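Local coordinates for Hep_Hag family (Burkholderia pseudomallei, PDB 3S6L), which forms part of the YadA-like head of the trimeric autotransporter adhesin BoaA and probably helps the bacterium attach to host cells, at residues A[47-52]-A[61-66]; A[68-73]-A[82-87]. One frame throughout, in Å; residues are numbered along the deposited sequence.

Interaction 1: A[47-52]-A[61-66]. With ZN (zinc ion), chain Q.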
ATOM      1  N   SER A  47       9.773  14.039 -13.108  1.00 23.96           N
ATOM      2  CA  SER A  47       9.548  15.286 -13.839  1.00 24.82           C
ATOM      3  C   SER A  47       8.316  16.082 -13.404  1.00 25.16           C
ATOM      4  O   SER A  47       8.210  17.253 -13.750  1.00 26.07           O
ATOM      5  CB  SER A  47       9.526  15.048 -15.364  1.00 25.39           C
ATOM      6  OG  SER A  47       8.360  14.339 -15.756  1.00 24.89           O
ATOM      7  N   GLY A  48       7.389  15.461 -12.663  1.00 24.75           N
ATOM      8  CA  GLY A  48       6.163  16.159 -12.218  1.00 25.01           C
ATOM      9  C   GLY A  48       6.516  17.081 -11.057  1.00 25.20           C
ATOM     10  O   GLY A  48       7.569  16.932 -10.461  1.00 25.33           O
ATOM     11  N   THR A  49       5.664  18.027 -10.701  1.00 25.35           N
ATOM     12  CA  THR A  49       5.980  18.820  -9.505  1.00 26.16           C
ATOM     13  C   THR A  49       5.844  17.947  -8.232  1.00 24.36           C
ATOM     14  O   THR A  49       4.941  17.127  -8.164  1.00 23.81           O
ATOM     15  CB  THR A  49       5.107  20.063  -9.402  1.00 27.32           C
ATOM     16  OG1 THR A  49       3.724  19.664  -9.334  1.00 31.86           O
ATOM     17  CG2 THR A  49       5.312  20.979 -10.635  1.00 28.89           C
ATOM     18  N   ASP A  50       6.748  18.110  -7.253  1.00 23.75           N
ATOM     19  CA  ASP A  50       6.667  17.402  -5.958  1.00 22.78           C
ATOM     20  C   ASP A  50       6.689  15.875  -6.168  1.00 21.87           C
ATOM     21  O   ASP A  50       5.983  15.118  -5.507  1.00 21.59           O
ATOM     22  CB  ASP A  50       5.415  17.850  -5.158  1.00 23.64           C
ATOM     23  CG  ASP A  50       5.443  19.362  -4.762  1.00 27.01           C
ATOM     24  OD1 ASP A  50       6.483  20.010  -4.953  1.00 29.69           O
ATOM     25  OD2 ASP A  50       4.437  19.921  -4.242  1.00 31.23           O
ATOM     26  N   ALA A  51       7.515  15.417  -7.098  1.00 21.18           N
ATOM     27  CA  ALA A  51       7.417  14.038  -7.556  1.00 20.10           C
ATOM     28  C   ALA A  51       8.566  13.232  -6.978  1.00 19.61           C
ATOM     29  O   ALA A  51       9.622  13.790  -6.703  1.00 20.18           O
ATOM     30  CB  ALA A  51       7.409  13.974  -9.089  1.00 18.94           C
ATOM     31  N   THR A  52       8.359  11.930  -6.795  1.00 18.68           N
ATOM     32  CA  THR A  52       9.359  11.082  -6.137  1.00 18.35           C
ATOM     33  C   THR A  52       9.457   9.757  -6.872  1.00 18.28           C
ATOM     34  O   THR A  52       8.465   9.043  -6.994  1.00 18.84           O
ATOM     35  CB  THR A  52       8.979  10.820  -4.670  1.00 18.45           C
ATOM     36  OG1 THR A  52       8.842  12.066  -3.962  1.00 18.13           O
ATOM     37  CG2 THR A  52      10.017   9.936  -3.975  1.00 18.02           C
ATOM     38  N   SER A  61       6.079  11.082 -13.390  1.00 18.94           N
ATOM     39  CA  SER A  61       5.913  12.233 -14.277  1.00 20.49           C
ATOM     40  C   SER A  61       4.629  12.995 -13.965  1.00 21.05           C
ATOM     41  O   SER A  61       4.457  14.123 -14.404  1.00 21.68           O
ATOM     42  CB  SER A  61       5.949  11.811 -15.750  1.00 20.69           C
ATOM     43  OG  SER A  61       4.861  10.944 -15.991  1.00 24.34           O
ATOM     44  N   GLY A  62       3.727  12.392 -13.204  1.00 20.14           N
ATOM     45  CA  GLY A  62       2.585  13.159 -12.744  1.00 20.93           C
ATOM     46  C   GLY A  62       2.998  14.209 -11.721  1.00 20.88           C
ATOM     47  O   GLY A  62       4.011  14.069 -11.020  1.00 20.44           O
ATOM     48  N   ASN A  63       2.228  15.276 -11.643  1.00 21.41           N
ATOM     49  CA  ASN A  63       2.382  16.209 -10.551  1.00 22.42           C
ATOM     50  C   ASN A  63       1.941  15.485  -9.245  1.00 21.53           C
ATOM     51  O   ASN A  63       0.925  14.740  -9.239  1.00 21.39           O
ATOM     52  CB  ASN A  63       1.559  17.484 -10.835  1.00 23.35           C
ATOM     53  CG  ASN A  63       2.134  18.317 -12.013  1.00 26.52           C
ATOM     54  OD1 ASN A  63       3.330  18.235 -12.366  1.00 26.16           O
ATOM     55  ND2 ASN A  63       1.283  19.142 -12.597  1.00 28.42           N
ATOM     56  N   HIS A  64       2.709  15.670  -8.173  1.00 20.30           N
ATOM     57  CA  HIS A  64       2.449  14.983  -6.883  1.00 20.69           C
ATOM     58  C   HIS A  64       2.430  13.444  -7.025  1.00 19.46           C
ATOM     59  O   HIS A  64       1.674  12.760  -6.351  1.00 19.02           O
ATOM     60  CB  HIS A  64       1.167  15.543  -6.227  1.00 20.31           C
ATOM     61  CG  HIS A  64       1.166  17.040  -6.163  1.00 24.61           C
ATOM     62  ND1 HIS A  64       0.532  17.823  -7.102  1.00 27.19           N
ATOM     63  CD2 HIS A  64       1.830  17.894  -5.349  1.00 25.61           C
ATOM     64  CE1 HIS A  64       0.755  19.097  -6.833  1.00 28.93           C
ATOM     65  NE2 HIS A  64       1.561  19.167  -5.790  1.00 28.59           N
ATOM     66  N   SER A  65       3.257  12.920  -7.920  1.00 18.59           N
ATOM     67  CA  SER A  65       3.269  11.472  -8.164  1.00 18.66           C
ATOM     68  C   SER A  65       4.435  10.794  -7.452  1.00 17.82           C
ATOM     69  O   SER A  65       5.440  11.439  -7.129  1.00 17.52           O
ATOM     70  CB  SER A  65       3.292  11.153  -9.660  1.00 18.00           C
ATOM     71  OG  SER A  65       4.512  11.612 -10.226  1.00 20.37           O
ATOM     72  N   THR A  66       4.265   9.504  -7.174  1.00 16.88           N
ATOM     73  CA  THR A  66       5.259   8.755  -6.446  1.00 16.98           C
ATOM     74  C   THR A  66       5.430   7.390  -7.133  1.00 16.53           C
ATOM     75  O   THR A  66       4.485   6.618  -7.268  1.00 16.47           O
ATOM     76  CB  THR A  66       4.834   8.627  -4.954  1.00 17.37           C
ATOM     77  OG1 THR A  66       4.651   9.940  -4.416  1.00 18.32           O
ATOM     78  CG2 THR A  66       5.859   7.899  -4.140  1.00 16.30           C
TER
HETATM   79 ZN    ZN Q 185       2.492  20.869  -4.897  1.00 37.23          ZN
HETATM   80  O   HOH W   1       5.909  15.628 -16.224  1.00 25.77           O
HETATM   81  O   HOH W   2       6.098  12.600  -4.201  1.00 14.35           O
HETATM   82  O   HOH W   3       0.451  22.107  -5.106  1.00 15.62           O
HETATM   83  O   HOH W   4       1.762  20.372  -2.766  1.00 21.26           O
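Asp50 and His64 share a zinc ion where two successive coils of the left-handed beta-roll lie one beside the other, each turning its corner through a type II beta turn (Gly48 to Ala51 and Gly62 to Ser65). The metal is bound by His64 NE2 at 2.1 Å and by Asp50 OD2 at 2.3 Å, and two waters complete the ligands found here. The two side chains run alongside each other in the same direction, yet their carboxylate and imidazole planes are 74° apart, so they do not stack: the carboxylate oxygen OD2 lies at the edge of the imidazole, near its plane, and the zinc joins it to NE2. Asn36 bonds weakly to Asp50 OD1, and Gln70 and Gln84 of a second subunit pack against Asp50 and His64.

Hydrogen bonds also join the two turns directly. Thr49 N donates to Asn63 OD1 at 2.9 Å, nearly straight at hydrogen (170°) but tilted out of the amide's carbonyl plane; a chi1 of -69°, with CG beside the backbone N, swings the Asn63 amide to this position. His64 N donates to Thr49 O at 2.7 Å, which ties the backbone of one zinc ligand to the residue preceding the other. Further on, where Thr52 and Thr66 pair as parallel strands, Thr52 N donates to Ser65 O at 3.0 Å.

Closer backbone packing comes from a CA-H...O contact, Gly48 CA to Gly62 O at 3.2 Å; with no side chain at Gly48, the coils can approach this nearly. The same carbonyl is gripped within its own turn by Ser65 OG, 2.6 Å from Gly62 O.

Water bridges finish the contact. One links Ser47 OG with Ser61 O. Another donates to Asp50 O and accepts from both threonine hydroxyls, Thr52 OG1 and Thr66 OG1.

Interaction 2: A[68-73]-A[82-87]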
ATOM      1  N   LEU A  68       7.751   3.962  -7.074  1.00 16.99           N
ATOM      2  CA  LEU A  68       8.814   3.307  -6.271  1.00 16.74           C
ATOM      3  C   LEU A  68       8.877   1.849  -6.654  1.00 16.98           C
ATOM      4  O   LEU A  68       7.908   1.120  -6.466  1.00 17.28           O
ATOM      5  CB  LEU A  68       8.525   3.438  -4.774  1.00 16.00           C
ATOM      6  CG  LEU A  68       8.023   4.793  -4.249  1.00 17.08           C
ATOM      7  CD1 LEU A  68       7.621   4.676  -2.766  1.00 12.81           C
ATOM      8  CD2 LEU A  68       9.085   5.882  -4.437  1.00 14.04           C
ATOM      9  N   GLY A  69      10.007   1.436  -7.208  1.00 16.72           N
ATOM     10  CA  GLY A  69      10.154   0.097  -7.736  1.00 17.13           C
ATOM     11  C   GLY A  69      10.724   0.195  -9.131  1.00 17.73           C
ATOM     12  O   GLY A  69      10.465   1.184  -9.832  1.00 17.72           O
ATOM     13  N   GLN A  70      11.505  -0.814  -9.526  1.00 17.80           N
ATOM     14  CA  GLN A  70      12.144  -0.820 -10.833  1.00 19.10           C
ATOM     15  C   GLN A  70      11.062  -0.785 -11.926  1.00 19.69           C
ATOM     16  O   GLN A  70      10.087  -1.553 -11.889  1.00 19.83           O
ATOM     17  CB  GLN A  70      13.067  -2.049 -10.988  1.00 19.12           C
ATOM     18  CG  GLN A  70      14.021  -2.011 -12.188  1.00 20.37           C
ATOM     19  CD  GLN A  70      13.379  -2.513 -13.518  1.00 22.08           C
ATOM     20  OE1 GLN A  70      12.435  -3.301 -13.503  1.00 21.88           O
ATOM     21  NE2 GLN A  70      13.897  -2.031 -14.656  1.00 18.78           N
ATOM     22  N   ALA A  71      11.232   0.124 -12.875  1.00 19.37           N
ATOM     23  CA  ALA A  71      10.290   0.287 -13.966  1.00 19.98           C
ATOM     24  C   ALA A  71       8.877   0.653 -13.504  1.00 19.60           C
ATOM     25  O   ALA A  71       7.954   0.482 -14.249  1.00 20.30           O
ATOM     26  CB  ALA A  71      10.287  -0.983 -14.941  1.00 20.31           C
ATOM     27  N   SER A  72       8.689   1.189 -12.298  1.00 19.28           N
ATOM     28  CA  SER A  72       7.332   1.641 -11.939  1.00 19.05           C
ATOM     29  C   SER A  72       7.001   2.958 -12.653  1.00 19.18           C
ATOM     30  O   SER A  72       7.902   3.676 -13.094  1.00 19.54           O
ATOM     31  CB  SER A  72       7.168   1.784 -10.433  1.00 18.21           C
ATOM     32  OG  SER A  72       8.170   2.630  -9.913  1.00 19.58           O
ATOM     33  N   SER A  73       5.722   3.278 -12.759  1.00 18.47           N
ATOM     34  CA  SER A  73       5.317   4.498 -13.450  1.00 19.46           C
ATOM     35  C   SER A  73       4.096   5.096 -12.767  1.00 18.83           C
ATOM     36  O   SER A  73       3.137   4.379 -12.442  1.00 19.43           O
ATOM     37  CB  SER A  73       4.999   4.187 -14.924  1.00 20.14           C
ATOM     38  OG  SER A  73       4.614   5.380 -15.595  1.00 25.10           O
ATOM     39  N   VAL A  82       3.630   1.631  -6.522  1.00 15.37           N
ATOM     40  CA  VAL A  82       4.651   1.034  -5.654  1.00 16.24           C
ATOM     41  C   VAL A  82       4.715  -0.484  -5.907  1.00 17.38           C
ATOM     42  O   VAL A  82       3.719  -1.219  -5.690  1.00 17.69           O
ATOM     43  CB  VAL A  82       4.400   1.363  -4.133  1.00 16.36           C
ATOM     44  CG1 VAL A  82       5.326   0.579  -3.216  1.00 16.10           C
ATOM     45  CG2 VAL A  82       4.535   2.856  -3.851  1.00 15.75           C
ATOM     46  N   GLY A  83       5.886  -0.940  -6.367  1.00 17.36           N
ATOM     47  CA  GLY A  83       6.098  -2.323  -6.762  1.00 17.73           C
ATOM     48  C   GLY A  83       6.832  -2.331  -8.093  1.00 18.92           C
ATOM     49  O   GLY A  83       6.676  -1.409  -8.912  1.00 19.22           O
ATOM     50  N   GLN A  84       7.653  -3.352  -8.324  1.00 19.06           N
ATOM     51  CA  GLN A  84       8.324  -3.447  -9.609  1.00 19.44           C
ATOM     52  C   GLN A  84       7.260  -3.440 -10.723  1.00 19.58           C
ATOM     53  O   GLN A  84       6.234  -4.139 -10.649  1.00 19.75           O
ATOM     54  CB  GLN A  84       9.247  -4.671  -9.689  1.00 19.16           C
ATOM     55  CG  GLN A  84      10.145  -4.694 -10.951  1.00 19.73           C
ATOM     56  CD  GLN A  84       9.396  -5.146 -12.216  1.00 22.42           C
ATOM     57  OE1 GLN A  84       8.423  -5.900 -12.138  1.00 22.44           O
ATOM     58  NE2 GLN A  84       9.834  -4.660 -13.380  1.00 21.57           N
ATOM     59  N   GLY A  85       7.499  -2.632 -11.749  1.00 20.03           N
ATOM     60  CA  GLY A  85       6.585  -2.592 -12.891  1.00 21.58           C
ATOM     61  C   GLY A  85       5.152  -2.166 -12.559  1.00 21.57           C
ATOM     62  O   GLY A  85       4.263  -2.397 -13.367  1.00 22.73           O
ATOM     63  N   ALA A  86       4.931  -1.523 -11.407  1.00 20.22           N
ATOM     64  CA  ALA A  86       3.600  -1.050 -11.052  1.00 19.69           C
ATOM     65  C   ALA A  86       3.271   0.219 -11.812  1.00 19.17           C
ATOM     66  O   ALA A  86       4.152   0.999 -12.107  1.00 19.42           O
ATOM     67  CB  ALA A  86       3.476  -0.801  -9.546  1.00 19.39           C
ATOM     68  N   GLY A  87       1.992   0.420 -12.108  1.00 18.13           N
ATOM     69  CA  GLY A  87       1.566   1.535 -12.926  1.00 18.08           C
ATOM     70  C   GLY A  87       0.347   2.274 -12.391  1.00 17.80           C
ATOM     71  O   GLY A  87      -0.633   1.673 -11.983  1.00 17.00           O
TER
HETATM   72  O   HOH W   5       4.997   0.619 -15.172  1.00 24.85           O
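Leu68 and Val82 lie side by side on neighbouring parallel strands of the left-handed beta-roll, with Leu68 CD1 3.7 Å from Val82 CG2. Both are buried and point into the trimer interface: each packs on its own counterpart in a third subunit, and on Leu54 and Phe96 respectively of a second. Next to this pair, Gly83 N donates to Leu68 O at 2.9 Å, a bond consistent with the parallel pairing of Leu68 with Val82.

Gln84, the other heavily buried residue, forms one rung of a glutamine ladder. Its NE2 donates to Gln70 OE1 at 2.9 Å, approaching in line with the acceptor carbonyl, and the two amide planes differ by only 4°. Both chains are bent alike at chi2 (-78° in Gln84, -85° in Gln70), and with their other torsions also alike the amides come out nearly coplanar. Gln56 and Gln98 extend the ladder on either side through Gln70 NE2 and Gln84 OE1. Alongside it, the type II turns are joined by Gly85 N donating to Gln70 O at 2.8 Å.

Where the chain leaves the turns, Ser73 N donates to Ala86 O at 2.8 Å. The first turn is braced internally: Ser72 N (3.0 Å) and Ser72 OG (2.7 Å) both donate to Gly69 O from the same face of its carbonyl plane.

In the fold
From the N terminus, the chain leaves strand 45-46, turns through 47-52, passes along strand 52-54 and returns in 61-66, where interaction 1 closes one circuit of the roll. It then runs through strand 66-68 into 68-73 and on round to 82-87, closing interaction 2. The two loops follow in series, neither nesting nor crossing, and their centres are about 14 Å apart. Strand 66-68 belongs to both, beginning with Thr66 and ending with Leu68; Thr52 O also packs on Leu68 CD2 at 4.1 Å. Across the subunit boundary the glutamines of interaction 2 face the metal-binding pair of interaction 1.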